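Protein Niban 2 (PDB 7CTP) may help suppress apoptosis and may promote melanoma cell invasion, and is a myristoylated protein with a PH domain and a long helical region. Local coordinates at residues 11-16 with 271-276; 17-22 with 242-247; 235-240 with 280-285. All blocks are in the same frame, centred on the assembly; numbering follows the deposited sequence.

Interaction 1. Residues 11-16 with 271-276; sequences ARRQHI and SDAVYH
Ile16 and Val274 meet through their methyl groups where helix 10-48 packs on helix 260-337, in the helical region beside the PH domain, with their alpha carbons 8.1 Å apart. The two side chains cross at about a right angle and touch twice: Ile16 CD1 lies 4.1 Å from Val274 CG2, and Ile16 CG2 lies 4.1 Å from Val274 CG1. Met277, one turn further along helix 260-337, and Leu8 also pack on Ile16, while Met241 of helix 232-252 rests against Val274.

Arg13 bridges the rest of the gap. Its CB does not aim at the other helix, but the chain runs extended from CG to NE (chi2 -175°, chi3 177°) and brings its end across. Met277 also touches the Arg13 side chain, and a hydrogen bond to the carbonyl oxygen ties NE to Leu8. At the tip the two terminal nitrogens part company. NH2 makes only a loose contact, 4.2 Å from Ala273 CB, with the methyl set obliquely to the guanidinium. NH1 donates to a water 3.0 Å away, which sits at the edge of the guanidinium and in its plane. That water in turn donates to Ala273 O at 2.7 Å, so it relays the arginine to a main-chain carbonyl of the facing helix.

The direct touches are thus all van der Waals, and the polar link is indirect: a buried aliphatic pair lies beside a water-mediated bridge, for which the arginine is probably steadied by the separate hold of Leu8 O on NE.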
loop_
_atom_site.group_PDB
_atom_site.type_symbol
_atom_site.label_atom_id
_atom_site.label_comp_id
_atom_site.label_asym_id
_atom_site.label_seq_id
_atom_site.Cartn_x
_atom_site.Cartn_y
_atom_site.Cartn_z
ATOM N N ALA A 11 28.097 -21.803 2.949
ATOM C CA ALA A 11 27.902 -22.248 1.572
ATOM C C ALA A 11 26.478 -21.979 1.114
ATOM O O ALA A 11 26.251 -21.492 -0.002
ATOM C CB ALA A 11 28.232 -23.736 1.437
ATOM N N ARG A 12 25.504 -22.300 1.970
ATOM C CA ARG A 12 24.110 -22.082 1.614
ATOM C C ARG A 12 23.804 -20.598 1.498
ATOM O O ARG A 12 23.103 -20.179 0.573
ATOM C CB ARG A 12 23.194 -22.750 2.635
ATOM C CG ARG A 12 21.727 -22.401 2.447
ATOM C CD ARG A 12 21.102 -23.298 1.410
ATOM N NE ARG A 12 20.983 -24.679 1.884
ATOM C CZ ARG A 12 21.048 -25.748 1.096
ATOM N NH1 ARG A 12 21.237 -25.602 -0.208
ATOM N NH2 ARG A 12 20.935 -26.965 1.612
ATOM N N ARG A 13 24.339 -19.786 2.412
ATOM C CA ARG A 13 24.134 -18.348 2.298
ATOM C C ARG A 13 24.733 -17.811 1.004
ATOM O O ARG A 13 24.148 -16.934 0.365
ATOM C CB ARG A 13 24.706 -17.629 3.517
ATOM C CG ARG A 13 23.895 -17.910 4.783
ATOM C CD ARG A 13 24.416 -17.096 5.962
ATOM N NE ARG A 13 23.600 -17.296 7.159
ATOM C CZ ARG A 13 22.686 -16.433 7.604
ATOM N NH1 ARG A 13 22.476 -15.297 6.949
ATOM N NH2 ARG A 13 21.989 -16.704 8.705
ATOM N N GLN A 14 25.873 -18.356 0.567
ATOM C CA GLN A 14 26.455 -17.863 -0.681
ATOM C C GLN A 14 25.579 -18.234 -1.875
ATOM O O GLN A 14 25.393 -17.427 -2.796
ATOM C CB GLN A 14 27.872 -18.400 -0.858
ATOM C CG GLN A 14 28.558 -17.916 -2.144
ATOM C CD GLN A 14 28.641 -16.401 -2.231
ATOM O OE1 GLN A 14 28.317 -15.806 -3.263
ATOM N NE2 GLN A 14 29.079 -15.768 -1.147
ATOM N N HIS A 15 25.011 -19.438 -1.863
ATOM C CA HIS A 15 24.118 -19.830 -2.947
ATOM C C HIS A 15 22.892 -18.925 -2.983
ATOM O O HIS A 15 22.471 -18.468 -4.057
ATOM C CB HIS A 15 23.703 -21.292 -2.783
ATOM C CG HIS A 15 24.791 -22.271 -3.109
ATOM N ND1 HIS A 15 25.524 -22.215 -4.278
ATOM C CD2 HIS A 15 25.258 -23.344 -2.423
ATOM C CE1 HIS A 15 26.400 -23.206 -4.293
ATOM N NE2 HIS A 15 26.260 -23.906 -3.180
ATOM N N ILE A 16 22.320 -18.633 -1.811
ATOM C CA ILE A 16 21.144 -17.764 -1.764
ATOM C C ILE A 16 21.493 -16.371 -2.273
ATOM O O ILE A 16 20.737 -15.774 -3.046
ATOM C CB ILE A 16 20.558 -17.711 -0.343
ATOM C CG1 ILE A 16 19.922 -19.050 0.034
ATOM C CG2 ILE A 16 19.525 -16.583 -0.255
ATOM C CD1 ILE A 16 19.781 -19.258 1.524
ATOM N N SER A 271 13.260 -18.704 7.394
ATOM C CA SER A 271 12.728 -17.717 6.453
ATOM C C SER A 271 13.082 -16.300 6.888
ATOM O O SER A 271 13.457 -15.453 6.060
ATOM C CB SER A 271 11.217 -17.870 6.331
ATOM O OG SER A 271 10.693 -17.030 5.318
ATOM N N ASP A 272 12.934 -16.008 8.185
ATOM C CA ASP A 272 13.256 -14.666 8.666
ATOM C C ASP A 272 14.723 -14.330 8.442
ATOM O O ASP A 272 15.059 -13.189 8.093
ATOM C CB ASP A 272 12.933 -14.508 10.151
ATOM C CG ASP A 272 13.302 -13.109 10.655
ATOM O OD1 ASP A 272 12.602 -12.143 10.293
ATOM O OD2 ASP A 272 14.312 -12.961 11.367
ATOM N N ALA A 273 15.613 -15.299 8.678
ATOM C CA ALA A 273 17.039 -15.077 8.463
ATOM C C ALA A 273 17.340 -14.812 6.994
ATOM O O ALA A 273 18.132 -13.919 6.671
ATOM C CB ALA A 273 17.852 -16.269 8.970
ATOM N N VAL A 274 16.710 -15.568 6.092
ATOM C CA VAL A 274 16.901 -15.323 4.664
ATOM C C VAL A 274 16.313 -13.976 4.271
ATOM O O VAL A 274 16.911 -13.231 3.483
ATOM C CB VAL A 274 16.303 -16.474 3.835
ATOM C CG1 VAL A 274 16.396 -16.161 2.330
ATOM C CG2 VAL A 274 17.031 -17.797 4.142
ATOM N N TYR A 275 15.143 -13.632 4.818
ATOM C CA TYR A 275 14.545 -12.331 4.529
ATOM C C TYR A 275 15.497 -11.191 4.885
ATOM O O TYR A 275 15.633 -10.232 4.121
ATOM C CB TYR A 275 13.218 -12.182 5.285
ATOM C CG TYR A 275 12.535 -10.839 5.077
ATOM C CD1 TYR A 275 11.746 -10.597 3.949
ATOM C CD2 TYR A 275 12.690 -9.808 6.006
ATOM C CE1 TYR A 275 11.122 -9.354 3.755
ATOM C CE2 TYR A 275 12.087 -8.568 5.818
ATOM C CZ TYR A 275 11.307 -8.344 4.700
ATOM O OH TYR A 275 10.707 -7.098 4.541
ATOM N N HIS A 276 16.170 -11.281 6.039
ATOM C CA HIS A 276 17.117 -10.233 6.437
ATOM C C HIS A 276 18.285 -10.121 5.460
ATOM O O HIS A 276 18.697 -9.014 5.085
ATOM C CB HIS A 276 17.647 -10.509 7.845
ATOM C CG HIS A 276 18.930 -9.792 8.152
ATOM N ND1 HIS A 276 18.965 -8.484 8.589
ATOM C CD2 HIS A 276 20.223 -10.189 8.050
ATOM C CE1 HIS A 276 20.223 -8.109 8.758
ATOM N NE2 HIS A 276 21.006 -9.123 8.433
HETATM O O HOH W 1 20.353 -13.559 8.156
#

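Interaction 2. Residues 17-22 with 242-247; sequences AEKTGK and EELGPE
Leu244 reaches from helix 232-252 into the side of helix 10-48, and van der Waals packing on Lys19 and Thr20 makes up the first part of this interface. The apolar share is with the lysine: both leucine methyls straddle Lys19 CB, with CD1 and CD2 each 3.9 Å from it. CD1 also lies 3.6 Å from Thr20 OG1. That hydroxyl already has a polar partner, the carbonyl oxygen of Ile16 one turn back, so the leucine methyl packs against an oxygen whose bonding is directed into its own helix. Ile23 adds to the cover on Leu244, and Val278 and Gln281 of helix 260-337 touch Thr20.

The second part is ionic. Lys19 NZ donates to Glu247 OE1 at 2.7 Å in a salt bridge, the two chains reaching for each other from facing helices. The lysine is extended as far as CE and then bends at its last torsion (chi4 -102°), which swings the ammonium onto the carboxylate. The ammonium stands above the carboxylate, 40° out of its plane, and OE2 is farther from NZ, at 4.1 Å, so a single oxygen takes the bond.

The short helical segments run roughly antiparallel (146°), with axes 10.8 Å apart, as part of the helix-helix packing in the helical region beside the PH domain. Over that wide spacing Lys19 serves both kinds of contact: its CB receives the buried leucine, while its ammonium pairs with a glutamate at the exposed margin, a one-oxygen bridge bordering a hydrocarbon contact.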
loop_
_atom_site.group_PDB
_atom_site.type_symbol
_atom_site.label_atom_id
_atom_site.label_comp_id
_atom_site.label_asym_id
_atom_site.label_seq_id
_atom_site.Cartn_x
_atom_site.Cartn_y
_atom_site.Cartn_z
ATOM N N ALA A 17 22.655 -15.842 -1.870
ATOM C CA ALA A 17 23.050 -14.512 -2.329
ATOM C C ALA A 17 23.242 -14.487 -3.838
ATOM O O ALA A 17 22.929 -13.484 -4.496
ATOM C CB ALA A 17 24.330 -14.055 -1.631
ATOM N N GLU A 18 23.779 -15.572 -4.403
ATOM C CA GLU A 18 23.958 -15.634 -5.849
ATOM C C GLU A 18 22.614 -15.597 -6.566
ATOM O O GLU A 18 22.432 -14.846 -7.533
ATOM C CB GLU A 18 24.747 -16.893 -6.224
ATOM C CG GLU A 18 26.239 -16.774 -5.904
ATOM C CD GLU A 18 26.989 -18.097 -6.003
ATOM O OE1 GLU A 18 28.174 -18.135 -5.600
ATOM O OE2 GLU A 18 26.394 -19.088 -6.477
ATOM N N LYS A 19 21.662 -16.408 -6.101
ATOM C CA LYS A 19 20.330 -16.416 -6.705
ATOM C C LYS A 19 19.639 -15.070 -6.523
ATOM O O LYS A 19 18.969 -14.582 -7.440
ATOM C CB LYS A 19 19.482 -17.535 -6.103
ATOM C CG LYS A 19 20.029 -18.938 -6.374
ATOM C CD LYS A 19 19.226 -19.998 -5.619
ATOM C CE LYS A 19 19.800 -21.395 -5.828
ATOM N NZ LYS A 19 19.005 -22.179 -6.816
ATOM N N THR A 20 19.780 -14.469 -5.336
ATOM C CA THR A 20 19.221 -13.138 -5.088
ATOM C C THR A 20 19.812 -12.111 -6.040
ATOM O O THR A 20 19.093 -11.262 -6.593
ATOM C CB THR A 20 19.474 -12.739 -3.631
ATOM O OG1 THR A 20 18.836 -13.702 -2.772
ATOM C CG2 THR A 20 18.947 -11.329 -3.332
ATOM N N GLY A 21 21.128 -12.175 -6.251
ATOM C CA GLY A 21 21.776 -11.208 -7.122
ATOM C C GLY A 21 21.290 -11.300 -8.554
ATOM O O GLY A 21 21.139 -10.284 -9.237
ATOM N N LYS A 22 21.025 -12.518 -9.023
ATOM C CA LYS A 22 20.514 -12.692 -10.379
ATOM C C LYS A 22 19.108 -12.120 -10.515
ATOM O O LYS A 22 18.786 -11.493 -11.531
ATOM C CB LYS A 22 20.557 -14.170 -10.757
ATOM C CG LYS A 22 21.993 -14.681 -10.806
ATOM C CD LYS A 22 22.098 -16.143 -11.196
ATOM C CE LYS A 22 23.555 -16.593 -11.114
ATOM N NZ LYS A 22 23.696 -18.062 -11.348
ATOM N N GLU A 242 9.431 -14.537 -2.703
ATOM C CA GLU A 242 8.401 -15.258 -3.448
ATOM C C GLU A 242 9.030 -16.211 -4.452
ATOM O O GLU A 242 8.585 -17.355 -4.609
ATOM C CB GLU A 242 7.471 -14.268 -4.150
ATOM C CG GLU A 242 6.477 -14.913 -5.124
ATOM C CD GLU A 242 5.645 -13.886 -5.884
ATOM O OE1 GLU A 242 6.210 -12.923 -6.446
ATOM O OE2 GLU A 242 4.408 -14.049 -5.907
ATOM N N GLU A 243 10.090 -15.771 -5.113
ATOM C CA GLU A 243 10.705 -16.580 -6.151
ATOM C C GLU A 243 11.559 -17.699 -5.565
ATOM O O GLU A 243 11.516 -18.838 -6.050
ATOM C CB GLU A 243 11.534 -15.684 -7.071
ATOM C CG GLU A 243 12.048 -16.384 -8.312
ATOM C CD GLU A 243 12.485 -15.425 -9.397
ATOM O OE1 GLU A 243 11.899 -14.324 -9.513
ATOM O OE2 GLU A 243 13.419 -15.785 -10.144
ATOM N N LEU A 244 12.330 -17.403 -4.518
ATOM C CA LEU A 244 13.293 -18.367 -3.990
ATOM C C LEU A 244 12.715 -19.300 -2.941
ATOM O O LEU A 244 13.257 -20.393 -2.745
ATOM C CB LEU A 244 14.491 -17.640 -3.379
ATOM C CG LEU A 244 15.347 -16.830 -4.340
ATOM C CD1 LEU A 244 16.668 -16.456 -3.686
ATOM C CD2 LEU A 244 15.586 -17.621 -5.630
ATOM N N GLY A 245 11.645 -18.888 -2.256
ATOM C CA GLY A 245 11.043 -19.660 -1.186
ATOM C C GLY A 245 10.740 -21.113 -1.508
ATOM O O GLY A 245 11.133 -22.023 -0.764
ATOM N N PRO A 246 10.020 -21.366 -2.611
ATOM C CA PRO A 246 9.644 -22.755 -2.927
ATOM C C PRO A 246 10.813 -23.721 -3.008
ATOM O O PRO A 246 10.765 -24.791 -2.388
ATOM C CB PRO A 246 8.930 -22.613 -4.275
ATOM C CG PRO A 246 8.312 -21.277 -4.208
ATOM C CD PRO A 246 9.337 -20.413 -3.508
ATOM N N GLU A 247 11.862 -23.391 -3.766
ATOM C CA GLU A 247 12.957 -24.347 -3.891
ATOM C C GLU A 247 13.760 -24.426 -2.593
ATOM O O GLU A 247 14.263 -25.493 -2.239
ATOM C CB GLU A 247 13.842 -24.003 -5.093
ATOM C CG GLU A 247 14.673 -22.777 -4.906
ATOM C CD GLU A 247 15.404 -22.306 -6.167
ATOM O OE1 GLU A 247 16.420 -22.942 -6.535
ATOM O OE2 GLU A 247 14.995 -21.278 -6.760
#

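Interaction 3. Residues 235-240 with 280-285; sequences ILSNLV and EQAKAR
The backbones of helices 232-252 and 260-337 come close here, with the alpha carbons of Leu236 and Ala282 only 6.5 Å apart. Between them the two beta carbons face each other: Leu236 CB and Ala282 CB make the closest approach at 4.1 Å, and with a lone methyl on one side the helices can pack closely. Leu236 CD1 stays near the same methyl, 4.3 Å from Ala282 CB. Phe27 of helix 10-48, Phe208 of helix 204-218 and Phe286 further along helix 260-337 also pack on Leu236.

Ser237 flanks the alanine too, its OG 4.4 Å from Ala282 CB. With OG beside the backbone N (chi1 -56°), the hydroxyl hydrogen-bonds to the carbonyl oxygen of Val233, one turn earlier in its own helix, which gives this buried serine a polar partner. Tyr275 and Tyr279 of helix 260-337 also touch Ser237.

The Ala282 methyl thus lies against Leu236 and Ser237, and all three residues are buried. Nearby, Gln281 and Arg285 send their polar ends to helix 10-48 instead, where they bond to Ala17 and Thr25. This is plain helix-helix packing: a close approach through an alanine joins the consecutive helices 232-252 and 260-337 inside the helical part of Niban 2 that accompanies its PH domain.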
loop_
_atom_site.group_PDB
_atom_site.type_symbol
_atom_site.label_atom_id
_atom_site.label_comp_id
_atom_site.label_asym_id
_atom_site.label_seq_id
_atom_site.Cartn_x
_atom_site.Cartn_y
_atom_site.Cartn_z
ATOM N N ILE A 235 9.526 -4.359 -0.688
ATOM C CA ILE A 235 8.842 -4.985 -1.815
ATOM C C ILE A 235 9.806 -5.842 -2.623
ATOM O O ILE A 235 9.470 -6.958 -3.040
ATOM C CB ILE A 235 8.164 -3.910 -2.683
ATOM C CG1 ILE A 235 7.007 -3.269 -1.899
ATOM C CG2 ILE A 235 7.715 -4.502 -4.029
ATOM C CD1 ILE A 235 6.506 -1.960 -2.525
ATOM N N LEU A 236 11.012 -5.332 -2.870
ATOM C CA LEU A 236 12.027 -6.131 -3.550
ATOM C C LEU A 236 12.361 -7.388 -2.766
ATOM O O LEU A 236 12.588 -8.453 -3.352
ATOM C CB LEU A 236 13.286 -5.300 -3.747
ATOM C CG LEU A 236 13.376 -4.480 -5.016
ATOM C CD1 LEU A 236 14.720 -3.761 -4.977
ATOM C CD2 LEU A 236 13.269 -5.407 -6.219
ATOM N N SER A 237 12.431 -7.275 -1.438
ATOM C CA SER A 237 12.669 -8.456 -0.616
ATOM C C SER A 237 11.526 -9.453 -0.750
ATOM O O SER A 237 11.761 -10.662 -0.835
ATOM C CB SER A 237 12.851 -8.050 0.843
ATOM O OG SER A 237 13.897 -7.106 0.964
ATOM N N ASN A 238 10.282 -8.961 -0.772
ATOM C CA ASN A 238 9.139 -9.840 -0.996
ATOM C C ASN A 238 9.227 -10.517 -2.361
ATOM O O ASN A 238 8.879 -11.696 -2.499
ATOM C CB ASN A 238 7.823 -9.066 -0.900
ATOM C CG ASN A 238 7.541 -8.501 0.491
ATOM O OD1 ASN A 238 8.103 -8.942 1.508
ATOM N ND2 ASN A 238 6.649 -7.510 0.538
ATOM N N LEU A 239 9.636 -9.768 -3.389
ATOM C CA LEU A 239 9.790 -10.331 -4.731
ATOM C C LEU A 239 10.772 -11.494 -4.737
ATOM O O LEU A 239 10.489 -12.561 -5.299
ATOM C CB LEU A 239 10.261 -9.240 -5.688
ATOM C CG LEU A 239 10.321 -9.568 -7.180
ATOM C CD1 LEU A 239 8.909 -9.685 -7.762
ATOM C CD2 LEU A 239 11.103 -8.474 -7.885
ATOM N N VAL A 240 11.955 -11.281 -4.144
ATOM C CA VAL A 240 12.973 -12.329 -4.072
ATOM C C VAL A 240 12.464 -13.532 -3.284
ATOM O O VAL A 240 12.620 -14.680 -3.718
ATOM C CB VAL A 240 14.275 -11.773 -3.467
ATOM C CG1 VAL A 240 15.286 -12.909 -3.232
ATOM C CG2 VAL A 240 14.877 -10.718 -4.385
ATOM N N GLU A 280 19.069 -6.764 3.000
ATOM C CA GLU A 280 20.292 -5.966 2.950
ATOM C C GLU A 280 20.896 -5.972 1.554
ATOM O O GLU A 280 21.395 -4.942 1.084
ATOM C CB GLU A 280 21.306 -6.468 3.979
ATOM C CG GLU A 280 20.904 -6.170 5.432
ATOM C CD GLU A 280 20.646 -4.689 5.696
ATOM O OE1 GLU A 280 21.384 -3.839 5.149
ATOM O OE2 GLU A 280 19.702 -4.368 6.457
ATOM N N GLN A 281 20.848 -7.116 0.869
ATOM C CA GLN A 281 21.381 -7.186 -0.491
ATOM C C GLN A 281 20.565 -6.322 -1.450
ATOM O O GLN A 281 21.124 -5.581 -2.282
ATOM C CB GLN A 281 21.416 -8.650 -0.940
ATOM C CG GLN A 281 22.262 -8.907 -2.171
ATOM C CD GLN A 281 22.391 -10.382 -2.470
ATOM O OE1 GLN A 281 22.228 -11.225 -1.584
ATOM N NE2 GLN A 281 22.701 -10.702 -3.717
ATOM N N ALA A 282 19.238 -6.398 -1.348
ATOM C CA ALA A 282 18.369 -5.604 -2.213
ATOM C C ALA A 282 18.552 -4.114 -1.951
ATOM O O ALA A 282 18.543 -3.304 -2.889
ATOM C CB ALA A 282 16.908 -6.018 -2.002
ATOM N N LYS A 283 18.733 -3.737 -0.681
ATOM C CA LYS A 283 18.922 -2.333 -0.340
ATOM C C LYS A 283 20.162 -1.787 -1.028
ATOM O O LYS A 283 20.120 -0.729 -1.672
ATOM C CB LYS A 283 19.025 -2.166 1.179
ATOM C CG LYS A 283 19.196 -0.698 1.646
ATOM C CD LYS A 283 19.127 -0.590 3.157
ATOM C CE LYS A 283 19.388 0.845 3.622
ATOM N NZ LYS A 283 19.234 0.976 5.102
ATOM N N ALA A 284 21.270 -2.524 -0.936
ATOM C CA ALA A 284 22.515 -2.075 -1.557
ATOM C C ALA A 284 22.368 -1.968 -3.073
ATOM O O ALA A 284 22.750 -0.956 -3.677
ATOM C CB ALA A 284 23.658 -3.029 -1.188
ATOM N N ARG A 285 21.801 -2.998 -3.708
ATOM C CA ARG A 285 21.706 -3.009 -5.164
ATOM C C ARG A 285 20.755 -1.925 -5.662
ATOM O O ARG A 285 21.058 -1.216 -6.634
ATOM C CB ARG A 285 21.261 -4.382 -5.665
ATOM C CG ARG A 285 22.283 -5.511 -5.466
ATOM C CD ARG A 285 23.488 -5.429 -6.410
ATOM N NE ARG A 285 23.116 -5.292 -7.819
ATOM C CZ ARG A 285 22.787 -6.290 -8.639
ATOM N NH1 ARG A 285 22.767 -7.562 -8.224
ATOM N NH2 ARG A 285 22.476 -6.007 -9.902
#

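From the N terminus, helix 10-48 first offers residues 11-16, then 17-22, one after the other. The chain then passes through the PH domain and helix 204-218 before helix 232-252 supplies 235-240 and 242-247, and helix 260-337 supplies 271-276 and 280-285. Interaction 1 closes a loop of 254 intervening residues, and interaction 2 nests inside it. Interaction 3 closes a much shorter one, of 39 residues, between consecutive helices, and crosses both others. Each pair of the three helices is therefore joined once, giving a three-helix packing unit whose contact centres lie 9 to 12 Å apart. Interactions 2 and 3 also touch directly, where Thr20 OG1 packs against Val240 CG1.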